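Local coordinates for lipoprotein (Burkholderia cenocepacia, PDB 4QHQ) that binds methionine and probably delivers it to an ABC transporter, as a nutrient-binding lipoprotein of the NlpA family, at residues A137-L140 and D141-E144; S152-A156 and A157-R161; N174-A178 and A179-P183. All coordinates share one frame; numbering follows the deposited sequence.

Contact 1. Residues A137-L140 and D141-E144; sequences ATVL and DIAE
Two first torsions bring Thr138 and Asp141 together: the chi1 of Asp141 (-62°) sets its CG beside its own backbone N and swings the carboxylate back to the start of the turn, while the chi1 of Thr138 (72°) tucks OG1 between its N and its carbonyl carbon. The pair closes a type I beta turn that runs on as a short 3-10 segment and leads into strand 142-144. Thr138 N gives Asp141 OD2 a nearly straight bond of 2.8 Å (170° at the hydrogen), received on the anti side of the carboxylate and only slightly off its plane. In return Asp141 N bonds to Thr138 O at 2.9 Å, reaching it from well above the carbonyl plane, so two bonds join the first and last residues of the turn, one from the side chain and one from the backbone. Thr138 OG1 lies alongside and accepts from Leu140 N at 3.2 Å, an ST turn that ties the threonine hydroxyl to the next peptide but one. The second 3-10 step is weaker: Ile142 N reaches Val139 O at 3.3 Å. Ile142 folds back over this same carbonyl, its CG1 lying 3.4 Å from Val139 O, and its CD1 then meets the CB of Val139 at van der Waals distance. Both of these apolar side chains also rest on Ile151 of strand 150-154. Asn112 OD1 takes the N-H of Ala137, and beyond the turn Lys125 of strand 125-126 is paired with two residues, Ala143 and Glu144, which makes a classic beta bulge in the two-stranded antiparallel sheet. Next to the carboxylate bond, Ala137 CA lies 3.4 Å from Asp141 OD2.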
ATOM      1  N   ALA A 137       5.019  14.321   5.819  1.00 25.16           N
ATOM      2  CA  ALA A 137       6.349  14.861   5.550  1.00 25.03           C
ATOM      3  C   ALA A 137       6.749  14.676   4.089  1.00 24.18           C
ATOM      4  O   ALA A 137       6.372  13.687   3.457  1.00 22.51           O
ATOM      5  CB  ALA A 137       7.378  14.202   6.466  1.00 24.76           C
ATOM      6  N   THR A 138       7.507  15.635   3.555  1.00 24.32           N
ATOM      7  CA  THR A 138       8.162  15.470   2.262  1.00 23.39           C
ATOM      8  C   THR A 138       9.661  15.623   2.466  1.00 23.62           C
ATOM      9  O   THR A 138      10.119  15.834   3.591  1.00 24.41           O
ATOM     10  CB  THR A 138       7.713  16.512   1.219  1.00 24.15           C
ATOM     11  OG1 THR A 138       8.265  17.797   1.546  1.00 27.68           O
ATOM     12  CG2 THR A 138       6.198  16.588   1.154  1.00 27.70           C
ATOM     13  N   VAL A 139      10.426  15.525   1.384  1.00 23.13           N
ATOM     14  CA  VAL A 139      11.879  15.668   1.502  1.00 23.61           C
ATOM     15  C   VAL A 139      12.286  17.053   2.018  1.00 25.46           C
ATOM     16  O   VAL A 139      13.367  17.210   2.583  1.00 26.51           O
ATOM     17  CB  VAL A 139      12.621  15.371   0.178  1.00 28.95           C
ATOM     18  CG1 VAL A 139      12.392  13.929  -0.257  1.00 26.79           C
ATOM     19  CG2 VAL A 139      12.209  16.351  -0.908  1.00 37.73           C
ATOM     20  N   LEU A 140      11.415  18.047   1.843  1.00 26.39           N
ATOM     21  CA  LEU A 140      11.701  19.403   2.314  1.00 28.40           C
ATOM     22  C   LEU A 140      11.587  19.520   3.830  1.00 29.20           C
ATOM     23  O   LEU A 140      11.945  20.551   4.405  1.00 30.98           O
ATOM     24  CB  LEU A 140      10.772  20.422   1.642  1.00 29.75           C
ATOM     25  CG  LEU A 140      10.916  20.543   0.123  1.00 35.94           C
ATOM     26  CD1 LEU A 140       9.915  21.547  -0.445  1.00 34.72           C
ATOM     27  CD2 LEU A 140      12.347  20.915  -0.246  1.00 40.71           C
ATOM     28  N   ASP A 141      11.097  18.466   4.474  1.00 28.07           N
ATOM     29  CA  ASP A 141      10.922  18.451   5.924  1.00 28.88           C
ATOM     30  C   ASP A 141      12.042  17.708   6.653  1.00 28.57           C
ATOM     31  O   ASP A 141      11.989  17.524   7.868  1.00 32.62           O
ATOM     32  CB  ASP A 141       9.568  17.843   6.285  1.00 28.34           C
ATOM     33  CG  ASP A 141       8.412  18.644   5.733  1.00 29.11           C
ATOM     34  OD1 ASP A 141       8.383  19.872   5.966  1.00 30.93           O
ATOM     35  OD2 ASP A 141       7.537  18.048   5.057  1.00 28.06           O
ATOM     36  N   ILE A 142      13.051  17.284   5.907  1.00 27.83           N
ATOM     37  CA  ILE A 142      14.202  16.623   6.504  1.00 27.82           C
ATOM     38  C   ILE A 142      15.079  17.641   7.241  1.00 32.15           C
ATOM     39  O   ILE A 142      15.546  18.614   6.646  1.00 33.44           O
ATOM     40  CB  ILE A 142      14.989  15.850   5.431  1.00 26.71           C
ATOM     41  CG1 ILE A 142      14.092  14.755   4.838  1.00 27.91           C
ATOM     42  CG2 ILE A 142      16.265  15.248   6.016  1.00 30.92           C
ATOM     43  CD1 ILE A 142      14.653  14.089   3.605  1.00 31.22           C
ATOM     44  N   ALA A 143      15.272  17.420   8.541  1.00 30.50           N
ATOM     45  CA  ALA A 143      16.057  18.326   9.385  1.00 32.53           C
ATOM     46  C   ALA A 143      17.514  17.890   9.488  1.00 37.88           C
ATOM     47  O   ALA A 143      18.423  18.725   9.525  1.00 35.02           O
ATOM     48  CB  ALA A 143      15.445  18.416  10.774  1.00 34.79           C
ATOM     49  N   GLU A 144      17.723  16.580   9.564  1.00 33.05           N
ATOM     50  CA  GLU A 144      19.059  16.013   9.608  1.00 37.73           C
ATOM     51  C   GLU A 144      19.251  15.013   8.472  1.00 32.38           C
ATOM     52  O   GLU A 144      18.433  14.114   8.281  1.00 28.89           O
ATOM     53  CB  GLU A 144      19.307  15.334  10.957  1.00 35.99           C
TER

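Contact 2. Residues S152-A156 and A157-R161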
ATOM      1  N   SER A 152      14.909  11.163  -4.289  1.00 20.86           N
ATOM      2  CA  SER A 152      13.960  11.381  -5.362  1.00 21.31           C
ATOM      3  C   SER A 152      12.572  10.959  -4.883  1.00 20.76           C
ATOM      4  O   SER A 152      12.432   9.955  -4.173  1.00 20.70           O
ATOM      5  CB  SER A 152      14.339  10.551  -6.589  1.00 24.12           C
ATOM      6  OG  SER A 152      15.431  11.123  -7.289  1.00 28.18           O
ATOM      7  N   GLU A 153      11.562  11.735  -5.267  1.00 18.78           N
ATOM      8  CA  GLU A 153      10.164  11.409  -5.016  1.00 18.03           C
ATOM      9  C   GLU A 153       9.530  11.033  -6.344  1.00 18.95           C
ATOM     10  O   GLU A 153       9.405  11.873  -7.244  1.00 21.08           O
ATOM     11  CB  GLU A 153       9.463  12.620  -4.417  1.00 20.05           C
ATOM     12  CG  GLU A 153      10.116  13.108  -3.139  1.00 23.90           C
ATOM     13  CD  GLU A 153       9.967  14.603  -2.941  1.00 28.91           C
ATOM     14  OE1 GLU A 153      10.525  15.376  -3.754  1.00 30.57           O
ATOM     15  OE2 GLU A 153       9.299  15.011  -1.972  1.00 31.69           O
ATOM     16  N   LEU A 154       9.147   9.771  -6.472  1.00 16.63           N
ATOM     17  CA  LEU A 154       8.665   9.244  -7.736  1.00 17.31           C
ATOM     18  C   LEU A 154       7.316   8.571  -7.560  1.00 16.74           C
ATOM     19  O   LEU A 154       6.925   8.217  -6.444  1.00 15.42           O
ATOM     20  CB  LEU A 154       9.665   8.237  -8.306  1.00 18.05           C
ATOM     21  CG  LEU A 154      11.122   8.715  -8.411  1.00 24.45           C
ATOM     22  CD1 LEU A 154      12.020   7.593  -8.913  1.00 26.46           C
ATOM     23  CD2 LEU A 154      11.218   9.926  -9.312  1.00 25.59           C
ATOM     24  N   ASP A 155       6.623   8.354  -8.670  1.00 16.90           N
ATOM     25  CA  ASP A 155       5.344   7.669  -8.631  1.00 17.15           C
ATOM     26  C   ASP A 155       5.547   6.280  -8.040  1.00 16.92           C
ATOM     27  O   ASP A 155       6.498   5.594  -8.396  1.00 15.74           O
ATOM     28  CB  ASP A 155       4.741   7.577 -10.036  1.00 21.36           C
ATOM     29  CG  ASP A 155       4.299   8.928 -10.574  1.00 34.22           C
ATOM     30  OD1 ASP A 155       4.271   9.908  -9.799  1.00 37.18           O
ATOM     31  OD2 ASP A 155       3.959   9.003 -11.775  1.00 40.85           O
ATOM     32  N   ALA A 156       4.686   5.888  -7.111  1.00 13.72           N
ATOM     33  CA  ALA A 156       4.860   4.637  -6.385  1.00 11.36           C
ATOM     34  C   ALA A 156       5.047   3.433  -7.307  1.00 10.16           C
ATOM     35  O   ALA A 156       5.872   2.561  -7.030  1.00 13.38           O
ATOM     36  CB  ALA A 156       3.677   4.397  -5.429  1.00 11.76           C
ATOM     37  N   ALA A 157       4.308   3.390  -8.409  1.00 11.13           N
ATOM     38  CA  ALA A 157       4.363   2.227  -9.281  1.00 11.32           C
ATOM     39  C   ALA A 157       5.680   2.136 -10.046  1.00 12.25           C
ATOM     40  O   ALA A 157       6.060   1.052 -10.499  1.00 14.72           O
ATOM     41  CB  ALA A 157       3.184   2.225 -10.239  1.00 13.89           C
ATOM     42  N   GLN A 158       6.370   3.261 -10.190  1.00 11.53           N
ATOM     43  CA  GLN A 158       7.580   3.286 -11.015  1.00 14.84           C
ATOM     44  C   GLN A 158       8.829   2.843 -10.265  1.00 14.24           C
ATOM     45  O   GLN A 158       9.843   2.518 -10.888  1.00 14.90           O
ATOM     46  CB  GLN A 158       7.822   4.677 -11.609  1.00 15.98           C
ATOM     47  CG  GLN A 158       6.688   5.256 -12.437  1.00 23.10           C
ATOM     48  CD  GLN A 158       6.363   4.440 -13.678  1.00 26.74           C
ATOM     49  OE1 GLN A 158       7.175   3.644 -14.152  1.00 20.77           O
ATOM     50  NE2 GLN A 158       5.163   4.639 -14.210  1.00 41.01           N
ATOM     51  N   LEU A 159       8.772   2.844  -8.934  1.00 11.70           N
ATOM     52  CA  LEU A 159       9.952   2.584  -8.107  1.00 12.75           C
ATOM     53  C   LEU A 159      10.752   1.302  -8.409  1.00 11.18           C
ATOM     54  O   LEU A 159      11.990   1.365  -8.426  1.00 14.10           O
ATOM     55  CB  LEU A 159       9.592   2.700  -6.623  1.00 11.76           C
ATOM     56  CG  LEU A 159       9.323   4.151  -6.196  1.00 11.36           C
ATOM     57  CD1 LEU A 159       8.609   4.223  -4.852  1.00 13.47           C
ATOM     58  CD2 LEU A 159      10.610   4.967  -6.163  1.00 17.42           C
ATOM     59  N   PRO A 160      10.070   0.158  -8.654  1.00 10.59           N
ATOM     60  CA  PRO A 160      10.875  -1.028  -8.984  1.00 13.49           C
ATOM     61  C   PRO A 160      11.718  -0.837 -10.235  1.00 12.65           C
ATOM     62  O   PRO A 160      12.802  -1.421 -10.344  1.00 16.02           O
ATOM     63  CB  PRO A 160       9.822  -2.109  -9.240  1.00 13.15           C
ATOM     64  CG  PRO A 160       8.644  -1.690  -8.431  1.00 12.93           C
ATOM     65  CD  PRO A 160       8.646  -0.183  -8.451  1.00 11.48           C
ATOM     66  N   ARG A 161      11.240  -0.007 -11.159  1.00 12.94           N
ATOM     67  CA  ARG A 161      11.929   0.187 -12.424  1.00 13.92           C
ATOM     68  C   ARG A 161      13.000   1.282 -12.424  1.00 15.45           C
ATOM     69  O   ARG A 161      13.538   1.613 -13.472  1.00 17.34           O
ATOM     70  CB  ARG A 161      10.921   0.385 -13.560  1.00 16.11           C
ATOM     71  CG  ARG A 161      10.108  -0.876 -13.813  1.00 18.30           C
ATOM     72  CD  ARG A 161       9.146  -0.743 -14.990  1.00 17.69           C
ATOM     73  NE  ARG A 161       8.061   0.217 -14.760  1.00 19.99           N
ATOM     74  CZ  ARG A 161       7.030   0.010 -13.944  1.00 18.44           C
ATOM     75  NH1 ARG A 161       6.947  -1.120 -13.250  1.00 19.80           N
ATOM     76  NH2 ARG A 161       6.077   0.934 -13.817  1.00 21.57           N
TER
HETATM   77  O   HOH W   1       3.358   6.855 -13.330  1.00 26.61           O
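Asp155 and Gln158 are joined first through the backbone. Gln158 N bonds to Asp155 O at 2.9 Å, approaching from above the carbonyl plane, and Leu159 N makes a weak bond to Ala156 O at 3.5 Å. Arg161 N repeats the i to i+3 pattern on Gln158 O, within the 3-10 segment at 159-161.

Polar side chains run along the exposed flank of the turn. A water spans it, donating to Asp155 OD2 at 2.7 Å and accepting from Gln158 NE2 at 3.0 Å, while the other carboxylate oxygen, Asp155 OD1, is taken by Asn106 ND2. The bend of Gln158 at chi2 (-62°) folds its chain back, and chi3 (-20°) turns the amide so that NE2 meets this water and OE1 meets Arg161 NH2 at 2.9 Å; the guanidinium comes in from above the amide carbonyl plane.

Strand 150-154 is an edge strand of one lobe's five-stranded sheet in a two-lobed periplasmic binding protein fold, and this turn starts the connection to strand 168-171. Ala156 sits where the chain turns toward the cleft, touching Tyr38 and Asn172 of the methionine pocket, with its side chain about 7 Å from the ligand.

Apolar contacts belong to the inner flank. Leu159 sends CD2 back to Leu154, 4.0 Å from CB and 4.1 Å from CD1, both leucines also touching Ala103 of the neighbouring strand. The other branch, Leu159 CD1, packs on a polar atom instead, lying beside the carbonyl oxygen of Ala156.

Contact 3. Residues N174-A178 and A179-P183; sequences NYALA and ANLQP
Tyr175 O receives Ala179 N at 3.1 Å, a weak, bent bond that is the last i to i+4 link of helix 173-178. Tyr175 starts its side chain away from 179-183, and its ring is backed by Asn174, whose ND2 lies over the ring centre, 3.3 Å above its plane. Asn174 OD1 is held by Tyr38 OH, and since Asn174 touches the bound methionine and Tyr38 also belongs to the pocket, this end of the segment is part of the ligand site. Ala176 follows, and its carbonyl takes two bonds: Ala176 O accepts Leu181 N at 2.9 Å and, weakly, Ala179 N as well. Its CB packs 4.1 Å from Leu181 CB, and both residues lie against Tyr86 of strand 84-86. With Leu177 O taking Asn180 N at 3.0 Å, from high above the carbonyl plane, the pattern is complete: a Schellman motif ends the helix, and Asn180, at a positive phi of 65°, is its C' residue. That left-handed backbone reverses the chain, so that residues 181-183 run back past the helix they have just left. Leu177 meets them there. Leu177 CA lies 3.5 Å from Leu181 O in a CA-H...O contact (150° at the hydrogen), and its CD2 reaches Pro183 CD at 3.6 Å, the leucine and the proline ring crossing at about a right angle. Gln182 bends at chi2 (53°), bringing NE2 to 3.7 Å from the same CD2, while its OE1 bonds to Thr184 OG1. Ala178 is the last helical residue, and the CB of Ala179, just after it, packs beside Tyr175 O.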
ATOM      1  N   ASN A 174       2.936  -4.259  -2.795  1.00  9.45           N
ATOM      2  CA  ASN A 174       2.226  -4.742  -3.991  1.00  8.73           C
ATOM      3  C   ASN A 174       3.087  -4.594  -5.248  1.00  9.40           C
ATOM      4  O   ASN A 174       3.146  -5.496  -6.078  1.00 11.14           O
ATOM      5  CB  ASN A 174       0.856  -4.071  -4.158  1.00  9.95           C
ATOM      6  CG  ASN A 174       0.953  -2.589  -4.392  1.00  8.61           C
ATOM      7  OD1 ASN A 174       1.231  -1.818  -3.470  1.00 11.29           O
ATOM      8  ND2 ASN A 174       0.746  -2.174  -5.634  1.00  9.69           N
ATOM      9  N   TYR A 175       3.776  -3.462  -5.357  1.00 10.27           N
ATOM     10  CA  TYR A 175       4.648  -3.223  -6.499  1.00 10.29           C
ATOM     11  C   TYR A 175       5.939  -4.046  -6.419  1.00 11.64           C
ATOM     12  O   TYR A 175       6.431  -4.525  -7.441  1.00 12.73           O
ATOM     13  CB  TYR A 175       4.978  -1.735  -6.625  1.00  9.25           C
ATOM     14  CG  TYR A 175       3.769  -0.883  -6.975  1.00  8.47           C
ATOM     15  CD1 TYR A 175       2.958  -1.200  -8.064  1.00 10.89           C
ATOM     16  CD2 TYR A 175       3.458   0.242  -6.231  1.00 10.30           C
ATOM     17  CE1 TYR A 175       1.866  -0.417  -8.382  1.00 12.98           C
ATOM     18  CE2 TYR A 175       2.360   1.024  -6.536  1.00 11.86           C
ATOM     19  CZ  TYR A 175       1.583   0.694  -7.617  1.00 11.41           C
ATOM     20  OH  TYR A 175       0.485   1.464  -7.957  1.00 13.19           O
ATOM     21  N   ALA A 176       6.485  -4.190  -5.212  1.00 10.16           N
ATOM     22  CA  ALA A 176       7.685  -5.003  -5.022  1.00  9.81           C
ATOM     23  C   ALA A 176       7.418  -6.438  -5.443  1.00 12.77           C
ATOM     24  O   ALA A 176       8.187  -7.016  -6.218  1.00 13.74           O
ATOM     25  CB  ALA A 176       8.161  -4.938  -3.581  1.00 12.40           C
ATOM     26  N   LEU A 177       6.313  -7.004  -4.959  1.00 11.24           N
ATOM     27  CA  LEU A 177       5.950  -8.364  -5.335  1.00 12.28           C
ATOM     28  C   LEU A 177       5.723  -8.516  -6.842  1.00 13.90           C
ATOM     29  O   LEU A 177       6.128  -9.508  -7.434  1.00 15.15           O
ATOM     30  CB  LEU A 177       4.703  -8.812  -4.567  1.00 11.96           C
ATOM     31  CG  LEU A 177       4.923  -9.100  -3.076  1.00 13.09           C
ATOM     32  CD1 LEU A 177       3.599  -9.288  -2.367  1.00 13.10           C
ATOM     33  CD2 LEU A 177       5.815 -10.319  -2.872  1.00 13.35           C
ATOM     34  N   ALA A 178       5.077  -7.528  -7.455  1.00 14.28           N
ATOM     35  CA  ALA A 178       4.782  -7.606  -8.883  1.00 14.20           C
ATOM     36  C   ALA A 178       6.061  -7.545  -9.707  1.00 16.97           C
ATOM     37  O   ALA A 178       6.091  -8.009 -10.846  1.00 21.19           O
ATOM     38  CB  ALA A 178       3.811  -6.508  -9.298  1.00 14.74           C
ATOM     39  N   ALA A 179       7.122  -7.002  -9.112  1.00 14.60           N
ATOM     40  CA  ALA A 179       8.425  -6.906  -9.761  1.00 16.32           C
ATOM     41  C   ALA A 179       9.344  -8.047  -9.342  1.00 16.61           C
ATOM     42  O   ALA A 179      10.548  -8.002  -9.594  1.00 22.62           O
ATOM     43  CB  ALA A 179       9.065  -5.575  -9.432  1.00 18.98           C
ATOM     44  N   ASN A 180       8.770  -9.065  -8.709  1.00 18.50           N
ATOM     45  CA  ASN A 180       9.503 -10.255  -8.261  1.00 21.98           C
ATOM     46  C   ASN A 180      10.542 -10.006  -7.170  1.00 21.77           C
ATOM     47  O   ASN A 180      11.517 -10.756  -7.034  1.00 25.64           O
ATOM     48  CB  ASN A 180      10.096 -11.028  -9.443  1.00 35.72           C
ATOM     49  CG  ASN A 180       9.026 -11.612 -10.345  1.00 48.36           C
ATOM     50  OD1 ASN A 180       8.414 -12.631 -10.020  1.00 56.10           O
ATOM     51  ND2 ASN A 180       8.789 -10.963 -11.481  1.00 49.80           N
ATOM     52  N   LEU A 181      10.330  -8.950  -6.397  1.00 18.52           N
ATOM     53  CA  LEU A 181      11.074  -8.742  -5.164  1.00 20.06           C
ATOM     54  C   LEU A 181      10.281  -9.389  -4.036  1.00 22.23           C
ATOM     55  O   LEU A 181       9.051  -9.324  -4.019  1.00 29.12           O
ATOM     56  CB  LEU A 181      11.258  -7.252  -4.889  1.00 18.93           C
ATOM     57  CG  LEU A 181      11.969  -6.443  -5.973  1.00 17.35           C
ATOM     58  CD1 LEU A 181      11.745  -4.954  -5.760  1.00 22.61           C
ATOM     59  CD2 LEU A 181      13.462  -6.772  -5.994  1.00 26.69           C
ATOM     60  N   GLN A 182      10.972 -10.033  -3.104  1.00 20.21           N
ATOM     61  CA  GLN A 182      10.296 -10.625  -1.953  1.00 22.84           C
ATOM     62  C   GLN A 182      10.662  -9.846  -0.702  1.00 20.61           C
ATOM     63  O   GLN A 182      11.810  -9.863  -0.275  1.00 20.57           O
ATOM     64  CB  GLN A 182      10.658 -12.104  -1.804  1.00 26.16           C
ATOM     65  CG  GLN A 182      10.205 -12.730  -0.486  1.00 33.81           C
ATOM     66  CD  GLN A 182       8.725 -12.525  -0.201  1.00 34.21           C
ATOM     67  OE1 GLN A 182       8.350 -12.060   0.878  1.00 22.39           O
ATOM     68  NE2 GLN A 182       7.875 -12.877  -1.165  1.00 40.03           N
ATOM     69  N   PRO A 183       9.690  -9.132  -0.121  1.00 15.99           N
ATOM     70  CA  PRO A 183       9.933  -8.293   1.055  1.00 16.67           C
ATOM     71  C   PRO A 183      10.578  -9.020   2.237  1.00 20.71           C
ATOM     72  O   PRO A 183      11.325  -8.394   2.984  1.00 27.74           O
ATOM     73  CB  PRO A 183       8.523  -7.804   1.412  1.00 15.66           C
ATOM     74  CG  PRO A 183       7.832  -7.754   0.098  1.00 17.35           C
ATOM     75  CD  PRO A 183       8.297  -8.993  -0.596  1.00 14.74           C
TER

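Contact 1 lies at the surface, its centre about 22 Å from the centre of the chain, whereas contacts 2 and 3 are partly buried and lie close to the methionine cleft. Contacts 1 and 2 meet at strand 150-154, where Val139 CG2 packs 3.4 Å from Glu153 OE2; contacts 2 and 3 meet at helix 173-178 through Tyr175, whose CZ lies 3.4 Å from Ala157 CB. Contacts 1 and 3 stay about 17 Å apart at their nearest atoms. Chemistry follows place: a carboxylate bonds directly to the backbone in 137-144, water and a guanidinium link side chains in 152-161, and backbone capping with alanine, leucine and proline packing serves 174-183.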